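Local coordinates for protein acetone carboxylase alpha subunit (Xanthobacter autotrophicus Py2, PDB 5M45) that serves as the alpha subunit of a multi-chain bacterial carboxylase and belongs to the hydantoinase B/oxoprolinase family, at residues Thr589-Leu594 against Ile599-Gln604; Gln503-Ser508 against Ser556-Ala561. All coordinates share one frame; numbering follows the deposited sequence.

In the fold
Both contacts belong to one five-stranded antiparallel sheet, a worked case of polar side chains tying loops and turns to a sheet. Interaction 1 fastens the loop at 589-594 to strand 598-602, an edge strand within this chain. Interaction 2 reaches from the turn after the opposite edge strand, 497-504, to Tyr558, just before strand 559-563, the neighbour of 598-602. Their centres lie about 12 Å apart, and Arg559 NH2 joins Asp602 OD2 at 2.9 Å. Asp582 links the two, giving a continuous line of polar contacts from Asp591 through Arg601, Asp582 and Tyr558 to Lys505. No residue of the manganese site, the magnesium site or the 3,6,9,12,15-pentaoxaheptadecan-1-ol pocket belongs to these four segments.

Interaction 1. Residues Thr589-Leu594 against Ile599-Gln604; sequences TWDAML and IKRDKQ
Asp591 and Arg601 form the polar heart of this contact, a two-pronged salt bridge in which the guanidinium is presented side-on. Arg601 NH1 donates to Asp591 OD1 at 2.9 Å, using the syn lone pair of that oxygen, while Arg601 NE donates to Asp591 OD2 at 3.0 Å. Both bonds are fairly straight, although the carboxylate and guanidinium planes are turned 31° against each other. A bend in the arginine chain at chi3 (-74°) swings its NE-NH1 edge round to the acid.

Beside the charges lies a small packing contact, in which the methyl Ile599 CD1 rests 3.9 Å from both CA and CB of Asp591.

Farther out, Asp591 sits in a short turn of helical conformation, closed by the bond from Leu594 N to Asp591 O. Next to it, the ring of Trp590 meets Phe560 of the sheet, and its NE1 makes a hydrogen bond to Leu579 O in the preceding loop. Phe560, on the adjoining strand 559-563, also touches Asp591, Ile599 and Arg601. The remaining guanidinium nitrogen, NH2, forms a salt bridge with Asp582, and an apolar side chain of another protein chain packs on the arginine.

Paired with two carboxylates, Arg601 is held against rotation and its positive charge is probably well offset, and one two-pronged salt bridge joins the loop to the strand.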
ATOM      1  N   THR A 589      -6.149  -6.428 -43.542  1.00 17.59           N
ATOM      2  CA  THR A 589      -6.726  -5.371 -44.385  1.00 17.92           C
ATOM      3  C   THR A 589      -6.608  -3.974 -43.737  1.00 18.07           C
ATOM      4  O   THR A 589      -6.549  -2.957 -44.459  1.00 18.29           O
ATOM      5  CB  THR A 589      -8.206  -5.628 -44.680  1.00 18.30           C
ATOM      6  OG1 THR A 589      -8.953  -5.717 -43.454  1.00 18.55           O
ATOM      7  CG2 THR A 589      -8.369  -6.912 -45.497  1.00 18.68           C
ATOM      8  N   TRP A 590      -6.582  -3.897 -42.399  1.00 17.66           N
ATOM      9  CA  TRP A 590      -6.604  -2.609 -41.720  1.00 17.89           C
ATOM     10  C   TRP A 590      -5.360  -1.728 -41.952  1.00 18.04           C
ATOM     11  O   TRP A 590      -5.458  -0.524 -42.079  1.00 18.05           O
ATOM     12  CB  TRP A 590      -6.776  -2.780 -40.186  1.00 17.46           C
ATOM     13  CG  TRP A 590      -8.037  -3.419 -39.744  1.00 17.27           C
ATOM     14  CD1 TRP A 590      -9.226  -3.508 -40.440  1.00 17.36           C
ATOM     15  CD2 TRP A 590      -8.271  -4.040 -38.478  1.00 16.92           C
ATOM     16  NE1 TRP A 590     -10.172  -4.156 -39.674  1.00 17.37           N
ATOM     17  CE2 TRP A 590      -9.612  -4.488 -38.463  1.00 16.91           C
ATOM     18  CE3 TRP A 590      -7.477  -4.267 -37.349  1.00 16.62           C
ATOM     19  CZ2 TRP A 590     -10.168  -5.148 -37.361  1.00 16.58           C
ATOM     20  CZ3 TRP A 590      -8.036  -4.921 -36.254  1.00 16.28           C
ATOM     21  CH2 TRP A 590      -9.366  -5.342 -36.263  1.00 16.26           C
ATOM     22  N   ASP A 591      -4.201  -2.355 -41.999  1.00 18.40           N
ATOM     23  CA  ASP A 591      -2.926  -1.611 -41.963  1.00 18.49           C
ATOM     24  C   ASP A 591      -2.783  -0.655 -43.165  1.00 18.60           C
ATOM     25  O   ASP A 591      -2.392   0.500 -42.998  1.00 17.96           O
ATOM     26  CB  ASP A 591      -1.732  -2.593 -41.873  1.00 18.60           C
ATOM     27  CG  ASP A 591      -1.805  -3.520 -40.670  1.00 18.48           C
ATOM     28  OD1 ASP A 591      -2.928  -3.970 -40.311  1.00 18.42           O
ATOM     29  OD2 ASP A 591      -0.731  -3.824 -40.068  1.00 18.62           O
ATOM     30  N   ALA A 592      -3.183  -1.126 -44.344  1.00 19.01           N
ATOM     31  CA  ALA A 592      -3.144  -0.294 -45.558  1.00 19.74           C
ATOM     32  C   ALA A 592      -4.138   0.882 -45.556  1.00 20.22           C
ATOM     33  O   ALA A 592      -3.966   1.814 -46.336  1.00 19.99           O
ATOM     34  CB  ALA A 592      -3.343  -1.167 -46.796  1.00 20.15           C
ATOM     35  N   MET A 593      -5.162   0.827 -44.703  1.00 20.16           N
ATOM     36  CA  MET A 593      -6.146   1.912 -44.562  1.00 20.51           C
ATOM     37  C   MET A 593      -5.614   3.077 -43.702  1.00 20.59           C
ATOM     38  O   MET A 593      -6.243   4.149 -43.663  1.00 21.06           O
ATOM     39  CB  MET A 593      -7.433   1.379 -43.897  1.00 20.63           C
ATOM     40  CG  MET A 593      -8.157   0.240 -44.606  1.00 20.46           C
ATOM     41  SD  MET A 593      -9.624  -0.291 -43.644  1.00 20.50           S
ATOM     42  CE  MET A 593     -10.033  -1.823 -44.468  1.00 20.41           C
ATOM     43  N   LEU A 594      -4.487   2.874 -43.010  1.00 20.10           N
ATOM     44  CA  LEU A 594      -3.931   3.829 -42.070  1.00 19.96           C
ATOM     45  C   LEU A 594      -2.486   4.168 -42.461  1.00 19.94           C
ATOM     46  O   LEU A 594      -1.559   3.898 -41.701  1.00 19.23           O
ATOM     47  CB  LEU A 594      -3.958   3.234 -40.656  1.00 19.99           C
ATOM     48  CG  LEU A 594      -5.313   2.749 -40.117  1.00 20.06           C
ATOM     49  CD1 LEU A 594      -5.142   2.074 -38.759  1.00 20.22           C
ATOM     50  CD2 LEU A 594      -6.323   3.884 -40.002  1.00 20.40           C
ATOM     51  N   ILE A 599       1.990   1.736 -36.273  1.00 18.80           N
ATOM     52  CA  ILE A 599       1.333   0.472 -35.977  1.00 18.42           C
ATOM     53  C   ILE A 599       2.285  -0.460 -35.241  1.00 18.23           C
ATOM     54  O   ILE A 599       3.415  -0.647 -35.671  1.00 17.93           O
ATOM     55  CB  ILE A 599       0.837  -0.225 -37.262  1.00 18.58           C
ATOM     56  CG1 ILE A 599      -0.211   0.652 -37.953  1.00 18.61           C
ATOM     57  CG2 ILE A 599       0.281  -1.632 -36.959  1.00 18.39           C
ATOM     58  CD1 ILE A 599      -0.701   0.142 -39.272  1.00 18.85           C
ATOM     59  N   LYS A 600       1.819  -1.057 -34.152  1.00 17.82           N
ATOM     60  CA  LYS A 600       2.528  -2.146 -33.492  1.00 17.88           C
ATOM     61  C   LYS A 600       1.749  -3.458 -33.723  1.00 16.92           C
ATOM     62  O   LYS A 600       0.621  -3.610 -33.232  1.00 16.97           O
ATOM     63  CB  LYS A 600       2.694  -1.841 -31.999  1.00 18.57           C
ATOM     64  CG  LYS A 600       3.635  -0.644 -31.771  1.00 19.37           C
ATOM     65  CD  LYS A 600       4.029  -0.498 -30.302  1.00 19.89           C
ATOM     66  CE  LYS A 600       4.931   0.711 -30.081  1.00 20.52           C
ATOM     67  NZ  LYS A 600       5.446   0.732 -28.655  1.00 20.94           N
ATOM     68  N   ARG A 601       2.318  -4.352 -34.525  1.00 16.20           N
ATOM     69  CA  ARG A 601       1.718  -5.642 -34.860  1.00 15.58           C
ATOM     70  C   ARG A 601       2.809  -6.704 -34.691  1.00 15.45           C
ATOM     71  O   ARG A 601       3.718  -6.794 -35.542  1.00 15.15           O
ATOM     72  CB  ARG A 601       1.181  -5.629 -36.312  1.00 15.71           C
ATOM     73  CG  ARG A 601       0.717  -6.980 -36.849  1.00 15.38           C
ATOM     74  CD  ARG A 601       0.244  -6.952 -38.299  1.00 15.60           C
ATOM     75  NE  ARG A 601      -1.072  -6.319 -38.498  1.00 15.60           N
ATOM     76  CZ  ARG A 601      -2.253  -6.874 -38.253  1.00 15.33           C
ATOM     77  NH1 ARG A 601      -3.351  -6.190 -38.505  1.00 15.39           N
ATOM     78  NH2 ARG A 601      -2.365  -8.092 -37.729  1.00 15.31           N
ATOM     79  N   ASP A 602       2.760  -7.461 -33.597  1.00 15.14           N
ATOM     80  CA  ASP A 602       3.881  -8.350 -33.245  1.00 15.03           C
ATOM     81  C   ASP A 602       3.471  -9.388 -32.211  1.00 14.65           C
ATOM     82  O   ASP A 602       2.301  -9.406 -31.795  1.00 14.61           O
ATOM     83  CB  ASP A 602       5.110  -7.525 -32.786  1.00 15.26           C
ATOM     84  CG  ASP A 602       4.859  -6.704 -31.533  1.00 15.41           C
ATOM     85  OD1 ASP A 602       3.967  -7.001 -30.724  1.00 14.96           O
ATOM     86  OD2 ASP A 602       5.597  -5.715 -31.315  1.00 16.55           O
ATOM     87  N   LYS A 603       4.430 -10.233 -31.784  1.00 14.30           N
ATOM     88  CA  LYS A 603       4.174 -11.268 -30.767  1.00 14.13           C
ATOM     89  C   LYS A 603       4.216 -10.816 -29.291  1.00 13.92           C
ATOM     90  O   LYS A 603       4.062 -11.645 -28.393  1.00 13.50           O
ATOM     91  CB  LYS A 603       5.139 -12.446 -30.934  1.00 14.33           C
ATOM     92  CG  LYS A 603       4.953 -13.284 -32.218  1.00 14.50           C
ATOM     93  CD  LYS A 603       3.660 -14.065 -32.239  1.00 14.52           C
ATOM     94  CE  LYS A 603       3.520 -15.118 -31.109  1.00 14.58           C
ATOM     95  NZ  LYS A 603       2.264 -15.912 -31.236  1.00 14.43           N
ATOM     96  N   GLN A 604       4.385  -9.530 -29.023  1.00 13.87           N
ATOM     97  CA  GLN A 604       4.589  -9.068 -27.660  1.00 13.75           C
ATOM     98  C   GLN A 604       3.236  -8.889 -26.932  1.00 13.49           C
ATOM     99  O   GLN A 604       2.649  -7.808 -26.901  1.00 13.44           O
ATOM    100  CB  GLN A 604       5.441  -7.775 -27.677  1.00 14.03           C
ATOM    101  CG  GLN A 604       5.963  -7.330 -26.321  1.00 13.90           C
ATOM    102  CD  GLN A 604       6.816  -8.377 -25.652  1.00 13.92           C
ATOM    103  OE1 GLN A 604       7.526  -9.114 -26.316  1.00 14.35           O
ATOM    104  NE2 GLN A 604       6.765  -8.444 -24.324  1.00 13.68           N
TER

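Interaction 2. Residues Gln503-Ser508 against Ser556-Ala561; sequences QIKASS and SGYRFA
Lys505 and Tyr558 approach from opposite directions and meet through their polar ends: Lys505 NZ donates to Tyr558 OH at 3.0 Å. The ammonium lies near the plane of the tyrosine ring, at its edge, and Lys505 CE follows at 3.9 Å from the same hydroxyl. An extended start to the lysine chain, followed by a bend at chi2 (67°), brings NZ to the tyrosine hydroxyl.

The close packing is in the surroundings. Tyr621, on strand 617-621, makes a cation-pi contact with Lys505 and meets the ring of Tyr558 at about 50°, while Leu619 touches Tyr558 as well. At the base of the lysine, residues 505-508 make a type II turn, in which Ser507 takes the positive phi of the third position. The backbone bond from Ser508 N to Lys505 O is weak; Ser508 OG reinforces it by donating to Lys505 O at 2.7 Å.

Between the two segments themselves the fit is loose: just 70 Å² is buried, practically all of it by this one pair. Yet that looser side does not face solvent, since both residues are buried and apolar side chains of another protein chain pack on them.

Each polar end has a further acidic partner, Glu521 for Lys505 and Asp582 for Tyr558. In this buried setting Glu521 probably helps keep the lysine charged, and the tyrosine hydroxyl, accepting from the ammonium and hydrogen-bonded to Asp582, lies between the two.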
ATOM      1  N   GLN A 503     -16.322  -9.854 -33.396  1.00 14.01           N
ATOM      2  CA  GLN A 503     -16.317 -10.918 -34.427  1.00 14.20           C
ATOM      3  C   GLN A 503     -15.777 -12.228 -33.834  1.00 14.17           C
ATOM      4  O   GLN A 503     -14.839 -12.216 -33.032  1.00 13.55           O
ATOM      5  CB  GLN A 503     -15.420 -10.470 -35.593  1.00 14.60           C
ATOM      6  CG  GLN A 503     -15.443 -11.328 -36.839  1.00 15.09           C
ATOM      7  CD  GLN A 503     -14.574 -10.807 -37.988  1.00 15.56           C
ATOM      8  OE1 GLN A 503     -14.884  -9.791 -38.573  1.00 16.17           O
ATOM      9  NE2 GLN A 503     -13.485 -11.502 -38.308  1.00 15.80           N
ATOM     10  N   ILE A 504     -16.323 -13.357 -34.290  1.00 14.21           N
ATOM     11  CA  ILE A 504     -15.770 -14.671 -33.974  1.00 14.14           C
ATOM     12  C   ILE A 504     -14.336 -14.766 -34.564  1.00 14.32           C
ATOM     13  O   ILE A 504     -14.077 -14.276 -35.675  1.00 14.29           O
ATOM     14  CB  ILE A 504     -16.669 -15.795 -34.552  1.00 14.35           C
ATOM     15  CG1 ILE A 504     -18.030 -15.807 -33.851  1.00 14.39           C
ATOM     16  CG2 ILE A 504     -15.971 -17.155 -34.439  1.00 14.39           C
ATOM     17  CD1 ILE A 504     -19.043 -16.733 -34.494  1.00 14.63           C
ATOM     18  N   LYS A 505     -13.396 -15.352 -33.804  1.00 14.43           N
ATOM     19  CA  LYS A 505     -11.937 -15.313 -34.165  1.00 14.46           C
ATOM     20  C   LYS A 505     -11.561 -16.533 -35.025  1.00 14.33           C
ATOM     21  O   LYS A 505     -11.365 -17.629 -34.500  1.00 14.79           O
ATOM     22  CB  LYS A 505     -11.041 -15.224 -32.903  1.00 14.39           C
ATOM     23  CG  LYS A 505      -9.548 -15.007 -33.192  1.00 14.54           C
ATOM     24  CD  LYS A 505      -9.269 -13.642 -33.808  1.00 14.73           C
ATOM     25  CE  LYS A 505      -7.797 -13.412 -34.020  1.00 14.76           C
ATOM     26  NZ  LYS A 505      -7.594 -12.453 -35.136  1.00 15.01           N
ATOM     27  N   ALA A 506     -11.478 -16.327 -36.335  1.00 14.18           N
ATOM     28  CA  ALA A 506     -11.201 -17.410 -37.279  1.00 14.19           C
ATOM     29  C   ALA A 506      -9.848 -18.072 -37.021  1.00 13.85           C
ATOM     30  O   ALA A 506      -8.858 -17.411 -36.745  1.00 13.81           O
ATOM     31  CB  ALA A 506     -11.272 -16.889 -38.710  1.00 14.36           C
ATOM     32  N   SER A 507      -9.857 -19.401 -37.076  1.00 13.67           N
ATOM     33  CA  SER A 507      -8.668 -20.265 -36.935  1.00 13.31           C
ATOM     34  C   SER A 507      -8.012 -20.194 -35.565  1.00 12.94           C
ATOM     35  O   SER A 507      -6.835 -20.595 -35.422  1.00 12.98           O
ATOM     36  CB  SER A 507      -7.680 -20.091 -38.119  1.00 13.41           C
ATOM     37  OG  SER A 507      -8.192 -20.665 -39.329  1.00 13.64           O
ATOM     38  N   SER A 508      -8.765 -19.762 -34.528  1.00 12.54           N
ATOM     39  CA  SER A 508      -8.253 -19.760 -33.156  1.00 12.34           C
ATOM     40  C   SER A 508      -8.459 -21.124 -32.437  1.00 12.32           C
ATOM     41  O   SER A 508      -7.615 -21.547 -31.647  1.00 12.33           O
ATOM     42  CB  SER A 508      -8.824 -18.600 -32.332  1.00 12.17           C
ATOM     43  OG  SER A 508     -10.234 -18.639 -32.269  1.00 12.43           O
ATOM     44  N   SER A 556      -1.964 -19.174 -30.408  1.00 12.55           N
ATOM     45  CA  SER A 556      -1.328 -18.355 -29.377  1.00 12.56           C
ATOM     46  C   SER A 556      -1.636 -16.860 -29.628  1.00 12.83           C
ATOM     47  O   SER A 556      -2.414 -16.531 -30.524  1.00 13.08           O
ATOM     48  CB  SER A 556       0.183 -18.660 -29.327  1.00 12.68           C
ATOM     49  OG  SER A 556       0.865 -18.269 -30.521  1.00 12.74           O
ATOM     50  N   GLY A 557      -1.044 -15.961 -28.836  1.00 12.84           N
ATOM     51  CA  GLY A 557      -1.461 -14.552 -28.814  1.00 12.71           C
ATOM     52  C   GLY A 557      -0.571 -13.632 -29.621  1.00 12.60           C
ATOM     53  O   GLY A 557       0.577 -13.975 -29.942  1.00 12.83           O
ATOM     54  N   TYR A 558      -1.116 -12.462 -29.954  1.00 12.52           N
ATOM     55  CA  TYR A 558      -0.382 -11.378 -30.571  1.00 12.62           C
ATOM     56  C   TYR A 558      -1.045 -10.031 -30.230  1.00 12.81           C
ATOM     57  O   TYR A 558      -2.155  -9.988 -29.716  1.00 12.79           O
ATOM     58  CB  TYR A 558      -0.244 -11.574 -32.094  1.00 12.62           C
ATOM     59  CG  TYR A 558      -1.545 -11.375 -32.882  1.00 12.58           C
ATOM     60  CD1 TYR A 558      -2.464 -12.404 -33.030  1.00 12.48           C
ATOM     61  CD2 TYR A 558      -1.856 -10.144 -33.460  1.00 12.65           C
ATOM     62  CE1 TYR A 558      -3.656 -12.221 -33.739  1.00 12.53           C
ATOM     63  CE2 TYR A 558      -3.063  -9.948 -34.173  1.00 12.74           C
ATOM     64  CZ  TYR A 558      -3.958 -10.979 -34.309  1.00 12.64           C
ATOM     65  OH  TYR A 558      -5.162 -10.784 -35.010  1.00 12.76           O
ATOM     66  N   ARG A 559      -0.303  -8.961 -30.502  1.00 13.20           N
ATOM     67  CA  ARG A 559      -0.690  -7.569 -30.267  1.00 13.46           C
ATOM     68  C   ARG A 559      -0.967  -6.837 -31.581  1.00 13.53           C
ATOM     69  O   ARG A 559      -0.187  -6.973 -32.538  1.00 13.66           O
ATOM     70  CB  ARG A 559       0.490  -6.839 -29.551  1.00 13.87           C
ATOM     71  CG  ARG A 559       0.396  -5.340 -29.493  1.00 14.39           C
ATOM     72  CD  ARG A 559       1.427  -4.677 -28.577  1.00 14.61           C
ATOM     73  NE  ARG A 559       2.834  -4.777 -29.014  1.00 14.73           N
ATOM     74  CZ  ARG A 559       3.809  -3.961 -28.579  1.00 14.82           C
ATOM     75  NH1 ARG A 559       3.556  -2.944 -27.748  1.00 14.85           N
ATOM     76  NH2 ARG A 559       5.050  -4.144 -28.982  1.00 14.97           N
ATOM     77  N   PHE A 560      -2.057  -6.074 -31.617  1.00 13.22           N
ATOM     78  CA  PHE A 560      -2.288  -4.997 -32.592  1.00 13.39           C
ATOM     79  C   PHE A 560      -2.748  -3.722 -31.896  1.00 13.25           C
ATOM     80  O   PHE A 560      -3.765  -3.728 -31.209  1.00 12.99           O
ATOM     81  CB  PHE A 560      -3.357  -5.354 -33.652  1.00 13.51           C
ATOM     82  CG  PHE A 560      -3.638  -4.231 -34.629  1.00 13.72           C
ATOM     83  CD1 PHE A 560      -2.884  -4.091 -35.783  1.00 14.06           C
ATOM     84  CD2 PHE A 560      -4.691  -3.317 -34.403  1.00 13.97           C
ATOM     85  CE1 PHE A 560      -3.135  -3.032 -36.682  1.00 14.34           C
ATOM     86  CE2 PHE A 560      -4.957  -2.288 -35.300  1.00 14.15           C
ATOM     87  CZ  PHE A 560      -4.166  -2.140 -36.434  1.00 14.46           C
ATOM     88  N   ALA A 561      -1.995  -2.641 -32.112  1.00 13.38           N
ATOM     89  CA  ALA A 561      -2.351  -1.297 -31.690  1.00 13.62           C
ATOM     90  C   ALA A 561      -1.903  -0.286 -32.723  1.00 14.06           C
ATOM     91  O   ALA A 561      -0.907  -0.516 -33.434  1.00 14.00           O
ATOM     92  CB  ALA A 561      -1.712  -0.970 -30.347  1.00 13.46           C
TER